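Local structure of endo-N-acetyl-beta-D-glucosaminidase (Hypocrea jecorina, 4AC1) at residues Arg4-Phe9 and Leu33-Val38; Leu154-Ser159 and Phe170-Leu175. The protein catalyses, as a fungal family 18 glycoside hydrolase, endo-beta-N-acetylglucosaminidase cleavage and is responsible for deglycosylating the organism's own cellulases. All blocks are in the same frame, centred on the assembly; numbering follows the deposited sequence. Where two conformers were deposited one is given.

How the interactions relate
Interaction 1 pairs the barrel strand 4-9 with its neighbour 35-42; interaction 2 lies further along the chain, where the loop after strand 151-154 meets the start of helix 172-179. Their centres are 20 Å apart, yet they touch at one point: Y8 OH lies 4.0 Å from A155 CB. That point is close to the probable catalytic region, since D123, D125 and E127 show the D-x-D-x-E spacing of the family 18 signature. The side chain of A155 is about 3 Å from that of D125, and the side chain of Y8 about 5 Å. A bound zinc ion, probably the one at E127 and Q189, is about 6 Å from the A155 side chain and about 8 Å from that of Y8.

Interaction 1: Arg4-Phe9 and Leu33-Val38; sequences RLIVYF and LTHLIV
Y8 and I37 lie side by side on the same face of the sheet and point the same way. The evidence for a CH-pi contact is that I37 CD1 stands 4.1 Å from the centroid of the Y8 ring and 23° off its normal, over one face but offset toward the rim. With CG anti to the carbonyl carbon (chi1 -75°) the Y8 ring runs alongside I37, and its CE2 also meets I37 CG2. The same I37 CD1 presses on I6 CG2 at 3.5 Å, tighter than usual carbon packing, so one methyl serves both side chains of strand 4-9. With an alanine in place of Y8, the I37 methyl would probably lose its ring face and D123 OD2 its hydrogen-bond partner.

These are neighbouring parallel strands of the TIM barrel, joined by a beta-alpha-beta crossover through helix 24-27; their axes approach to 4.7 Å at 20°. I6, Y8, H35 and I37 face the barrel interior, where I6 and Y8 reach N187 of strand 185-189, while L5 and V7 pack outward on W271 of helix 270-279. The backbone ladder runs from V7 N to H35 O, from I37 N to V7 O (2.9 Å) and from F9 N to I37 O (2.8 Å).

At the entrance to the ladder T34 OG1 is gripped twice: it accepts from L5 N at 2.9 Å and shares a hydrogen bond with H35 ND1 at 2.7 Å, which restrains the rotation of the imidazole. L5 O takes both T34 N and H35 N. I6 CG1 and R4 CD approach the imidazole obliquely. On the outward face V7 CG2 meets L33 CD1 at 3.6 Å, the two side chains crossing at about a right angle, and L36 CD1 packs against F9 CB.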
loop_
_atom_site.group_PDB
_atom_site.type_symbol
_atom_site.label_atom_id
_atom_site.label_comp_id
_atom_site.label_asym_id
_atom_site.label_seq_id
_atom_site.Cartn_x
_atom_site.Cartn_y
_atom_site.Cartn_z
ATOM N N ARG A 4 9.474 -7.056 -4.147
ATOM C CA ARG A 4 8.209 -6.540 -4.673
ATOM C C ARG A 4 8.416 -5.133 -5.218
ATOM O O ARG A 4 9.263 -4.375 -4.710
ATOM C CB ARG A 4 7.144 -6.511 -3.580
ATOM C CG ARG A 4 6.966 -7.851 -2.872
ATOM C CD ARG A 4 5.944 -7.736 -1.764
ATOM N NE ARG A 4 5.885 -8.910 -0.890
ATOM C CZ ARG A 4 6.623 -9.080 0.206
ATOM N NH1 ARG A 4 7.529 -8.184 0.551
ATOM N NH2 ARG A 4 6.457 -10.155 0.970
ATOM N N LEU A 5 7.671 -4.797 -6.270
ATOM C CA LEU A 5 7.577 -3.427 -6.744
ATOM C C LEU A 5 6.110 -3.078 -6.774
ATOM O O LEU A 5 5.338 -3.653 -7.554
ATOM C CB LEU A 5 8.197 -3.245 -8.135
ATOM C CG LEU A 5 8.072 -1.836 -8.738
ATOM C CD1 LEU A 5 8.700 -0.759 -7.829
ATOM C CD2 LEU A 5 8.666 -1.770 -10.140
ATOM N N ILE A 6 5.729 -2.143 -5.914
ATOM C CA ILE A 6 4.338 -1.859 -5.615
ATOM C C ILE A 6 4.057 -0.410 -5.950
ATOM O O ILE A 6 4.826 0.467 -5.574
ATOM C CB ILE A 6 4.093 -2.065 -4.113
ATOM C CG1 ILE A 6 4.357 -3.528 -3.725
ATOM C CG2 ILE A 6 2.681 -1.617 -3.700
ATOM C CD1 ILE A 6 5.050 -3.694 -2.398
ATOM N N VAL A 7 2.976 -0.154 -6.672
ATOM C CA VAL A 7 2.577 1.212 -7.028
ATOM C C VAL A 7 1.158 1.470 -6.529
ATOM O O VAL A 7 0.225 0.699 -6.838
ATOM C CB VAL A 7 2.625 1.436 -8.550
ATOM C CG1 VAL A 7 1.931 2.761 -8.939
ATOM C CG2 VAL A 7 4.064 1.395 -9.045
ATOM N N TYR A 8 1.003 2.528 -5.734
ATOM C CA TYR A 8 -0.309 3.023 -5.341
ATOM C C TYR A 8 -0.903 3.887 -6.445
ATOM O O TYR A 8 -0.215 4.751 -7.016
ATOM C CB TYR A 8 -0.208 3.854 -4.070
ATOM C CG TYR A 8 -0.011 3.078 -2.778
ATOM C CD1 TYR A 8 1.261 2.754 -2.298
ATOM C CD2 TYR A 8 -1.113 2.679 -2.019
ATOM C CE1 TYR A 8 1.421 2.040 -1.108
ATOM C CE2 TYR A 8 -0.962 1.980 -0.825
ATOM C CZ TYR A 8 0.308 1.667 -0.379
ATOM O OH TYR A 8 0.480 0.983 0.806
ATOM N N PHE A 9 -2.183 3.645 -6.730
ATOM C CA PHE A 9 -2.907 4.280 -7.828
ATOM C C PHE A 9 -4.154 4.932 -7.224
ATOM O O PHE A 9 -5.203 4.282 -7.094
ATOM C CB PHE A 9 -3.267 3.192 -8.855
ATOM C CG PHE A 9 -3.867 3.708 -10.144
ATOM C CD1 PHE A 9 -3.062 4.203 -11.166
ATOM C CD2 PHE A 9 -5.241 3.647 -10.349
ATOM C CE1 PHE A 9 -3.632 4.666 -12.362
ATOM C CE2 PHE A 9 -5.817 4.100 -11.532
ATOM C CZ PHE A 9 -5.010 4.609 -12.541
ATOM N N LEU A 33 6.629 -4.805 -12.317
ATOM C CA LEU A 33 5.616 -4.463 -11.335
ATOM C C LEU A 33 5.029 -5.733 -10.744
ATOM O O LEU A 33 4.626 -6.611 -11.497
ATOM C CB LEU A 33 4.493 -3.670 -11.996
ATOM C CG LEU A 33 3.413 -3.146 -11.051
ATOM C CD1 LEU A 33 3.967 -2.015 -10.202
ATOM C CD2 LEU A 33 2.215 -2.669 -11.832
ATOM N N THR A 34 5.013 -5.865 -9.420
ATOM C CA THR A 34 4.402 -7.045 -8.809
ATOM C C THR A 34 3.001 -6.776 -8.261
ATOM O O THR A 34 2.180 -7.680 -8.243
ATOM C CB THR A 34 5.295 -7.656 -7.729
ATOM O OG1 THR A 34 5.528 -6.683 -6.709
ATOM C CG2 THR A 34 6.629 -8.096 -8.317
ATOM N N HIS A 35 2.733 -5.544 -7.817
ATOM C CA HIS A 35 1.466 -5.210 -7.174
ATOM C C HIS A 35 1.001 -3.827 -7.569
ATOM O O HIS A 35 1.805 -2.888 -7.559
ATOM C CB HIS A 35 1.625 -5.254 -5.646
ATOM C CG HIS A 35 2.031 -6.594 -5.136
ATOM N ND1 HIS A 35 3.340 -7.025 -5.152
ATOM C CD2 HIS A 35 1.292 -7.626 -4.669
ATOM C CE1 HIS A 35 3.392 -8.265 -4.697
ATOM N NE2 HIS A 35 2.161 -8.651 -4.405
ATOM N N LEU A 36 -0.293 -3.688 -7.851
ATOM C CA LEU A 36 -0.916 -2.403 -8.121
ATOM C C LEU A 36 -1.996 -2.244 -7.053
ATOM O O LEU A 36 -2.882 -3.117 -6.949
ATOM C CB LEU A 36 -1.521 -2.378 -9.533
ATOM C CG LEU A 36 -2.080 -1.067 -10.123
ATOM C CD1 LEU A 36 -3.394 -0.619 -9.484
ATOM C CD2 LEU A 36 -1.052 0.080 -10.137
ATOM N N ILE A 37 -1.926 -1.166 -6.266
ATOM C CA ILE A 37 -2.867 -0.941 -5.170
ATOM C C ILE A 37 -3.831 0.195 -5.535
ATOM O O ILE A 37 -3.447 1.371 -5.569
ATOM C CB ILE A 37 -2.147 -0.674 -3.811
ATOM C CG1 ILE A 37 -1.169 -1.817 -3.490
ATOM C CG2 ILE A 37 -3.185 -0.521 -2.689
ATOM C CD1 ILE A 37 -0.433 -1.683 -2.163
ATOM N N VAL A 38 -5.072 -0.186 -5.843
ATOM C CA VAL A 38 -6.148 0.759 -6.162
ATOM C C VAL A 38 -6.630 1.371 -4.848
ATOM O O VAL A 38 -6.934 0.651 -3.895
ATOM C CB VAL A 38 -7.310 0.056 -6.896
ATOM C CG1 VAL A 38 -8.490 1.015 -7.131
ATOM C CG2 VAL A 38 -6.806 -0.509 -8.225
#

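Interaction 2: Leu154-Ser159 and Phe170-Leu175; sequences LAPVAS and FSYTAL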
loop_
_atom_site.group_PDB
_atom_site.type_symbol
_atom_site.label_atom_id
_atom_site.label_comp_id
_atom_site.label_asym_id
_atom_site.label_seq_id
_atom_site.Cartn_x
_atom_site.Cartn_y
_atom_site.Cartn_z
ATOM N N LEU A 154 -0.269 -3.680 5.724
ATOM C CA LEU A 154 -0.517 -2.405 6.387
ATOM C C LEU A 154 0.517 -1.415 5.898
ATOM O O LEU A 154 1.507 -1.811 5.284
ATOM C CB LEU A 154 -0.493 -2.542 7.909
ATOM C CG LEU A 154 -1.615 -3.401 8.492
ATOM C CD1 LEU A 154 -1.181 -4.873 8.651
ATOM C CD2 LEU A 154 -2.133 -2.804 9.784
ATOM N N ALA A 155 0.296 -0.133 6.191
ATOM C CA ALA A 155 1.200 0.930 5.782
ATOM C C ALA A 155 1.644 1.772 6.990
ATOM O O ALA A 155 1.346 2.965 7.067
ATOM C CB ALA A 155 0.524 1.800 4.710
ATOM N N PRO A 156 2.372 1.170 7.943
ATOM C CA PRO A 156 2.917 1.969 9.043
ATOM C C PRO A 156 3.880 3.027 8.520
ATOM O O PRO A 156 4.588 2.797 7.545
ATOM C CB PRO A 156 3.707 0.936 9.847
ATOM C CG PRO A 156 4.079 -0.119 8.847
ATOM C CD PRO A 156 2.933 -0.195 7.906
ATOM N N VAL A 157 3.922 4.179 9.180
ATOM C CA VAL A 157 5.026 5.093 8.944
ATOM C C VAL A 157 6.269 4.447 9.563
ATOM O O VAL A 157 6.175 3.678 10.517
ATOM C CB VAL A 157 4.745 6.515 9.476
ATOM C CG1 VAL A 157 3.460 7.060 8.872
ATOM C CG2 VAL A 157 4.701 6.549 10.993
ATOM N N ALA A 158 7.440 4.741 9.015
ATOM C CA ALA A 158 8.637 3.997 9.398
ATOM C C ALA A 158 8.900 3.990 10.909
ATOM O O ALA A 158 9.163 2.933 11.479
ATOM C CB ALA A 158 9.855 4.520 8.643
ATOM N N SER A 159 8.799 5.157 11.552
ATOM C CA SER A 159 9.044 5.286 12.990
ATOM C C SER A 159 8.076 4.436 13.826
ATOM O O SER A 159 8.368 4.117 14.971
ATOM C CB SER A 159 9.010 6.751 13.428
ATOM O OG SER A 159 7.838 7.378 12.959
ATOM N N PHE A 170 -2.666 1.990 17.522
ATOM C CA PHE A 170 -2.236 0.666 17.973
ATOM C C PHE A 170 -0.734 0.419 17.798
ATOM O O PHE A 170 -0.045 1.143 17.061
ATOM C CB PHE A 170 -3.029 -0.439 17.268
ATOM C CG PHE A 170 -2.841 -0.470 15.779
ATOM C CD1 PHE A 170 -1.709 -1.060 15.230
ATOM C CD2 PHE A 170 -3.794 0.092 14.925
ATOM C CE1 PHE A 170 -1.519 -1.107 13.861
ATOM C CE2 PHE A 170 -3.613 0.039 13.536
ATOM C CZ PHE A 170 -2.466 -0.551 13.011
ATOM N N SER A 171 -0.237 -0.613 18.477
ATOM C CA SER A 171 1.166 -0.991 18.399
ATOM C C SER A 171 1.426 -1.971 17.247
ATOM O O SER A 171 0.795 -3.029 17.164
ATOM C CB SER A 171 1.613 -1.609 19.726
ATOM O OG SER A 171 2.846 -2.284 19.548
ATOM N N TYR A 172 2.380 -1.636 16.378
ATOM C CA TYR A 172 2.761 -2.536 15.295
ATOM C C TYR A 172 3.583 -3.717 15.791
ATOM O O TYR A 172 3.570 -4.769 15.171
ATOM C CB TYR A 172 3.494 -1.778 14.187
ATOM C CG TYR A 172 2.534 -1.029 13.295
ATOM C CD1 TYR A 172 2.152 0.279 13.602
ATOM C CD2 TYR A 172 1.980 -1.632 12.162
ATOM C CE1 TYR A 172 1.252 0.968 12.818
ATOM C CE2 TYR A 172 1.065 -0.955 11.365
ATOM C CZ TYR A 172 0.718 0.349 11.697
ATOM O OH TYR A 172 -0.179 1.026 10.906
ATOM N N THR A 173 4.311 -3.555 16.898
ATOM C CA THR A 173 5.042 -4.705 17.433
ATOM C C THR A 173 4.067 -5.691 18.070
ATOM O O THR A 173 4.213 -6.892 17.874
ATOM C CB THR A 173 6.145 -4.340 18.422
ATOM O OG1 THR A 173 5.608 -3.456 19.399
ATOM C CG2 THR A 173 7.338 -3.686 17.711
ATOM N N ALA A 174 3.043 -5.208 18.772
ATOM C CA ALA A 174 2.006 -6.102 19.302
ATOM C C ALA A 174 1.271 -6.796 18.152
ATOM O O ALA A 174 1.043 -8.006 18.198
ATOM C CB ALA A 174 1.032 -5.338 20.168
ATOM N N LEU A 175 0.884 -6.029 17.129
ATOM C CA LEU A 175 0.226 -6.597 15.944
ATOM C C LEU A 175 1.063 -7.687 15.279
ATOM O O LEU A 175 0.542 -8.757 14.919
ATOM C CB LEU A 175 -0.101 -5.498 14.932
ATOM C CG LEU A 175 -0.849 -5.923 13.667
ATOM C CD1 LEU A 175 -2.212 -6.478 14.005
ATOM C CD2 LEU A 175 -0.975 -4.745 12.715
HETATM O O HOH W 1 -1.345 1.108 8.365
#
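The beta-to-alpha connection of one barrel unit, which leads from the end of strand 151-154 to helix 172-179, places its first residues against F170 and the first turn of the helix. P156 lies over one face of the Y172 ring: its CB is 3.6 Å from the ring centroid and only 14° off the normal, a CH-pi contact almost centred on the ring. The opposite face is covered by F170, whose CE1 sits 3.4 Å above the ring plane and over its centre. Clamped on both sides, the phenol has little room to tilt. Its CG stands anti to the carbonyl carbon (chi1 -79°), which sets the ring against P156 of the loop.

At the edge of the ring a water lies in its plane. It is 2.8 Å from Y172 OH and accepts from A155 N at 3.0 Å, so it bridges the helix start to the loop backbone; S168 OG hydrogen-bonds the same hydroxyl.

L154 completes the apolar side. Its CD2 meets L175 CD2 tip to tip at 3.7 Å, and also touches F170 CZ at 3.9 Å and Y172 CE2. No direct hydrogen bond crosses the contact. The start of the helix is fixed separately: S171 is the N-cap, and its OG accepts from A174 N at 3.0 Å in a nearly straight bond (172°).

The apolar group is closed from beyond by helix 132-146, with I135 against F170 and I139 against L175. Strand 185-189 flanks the loop, its N187 and Q189 backbones bonding to L154 and P156, while A155 borders D123 and D125 of strand 121-125.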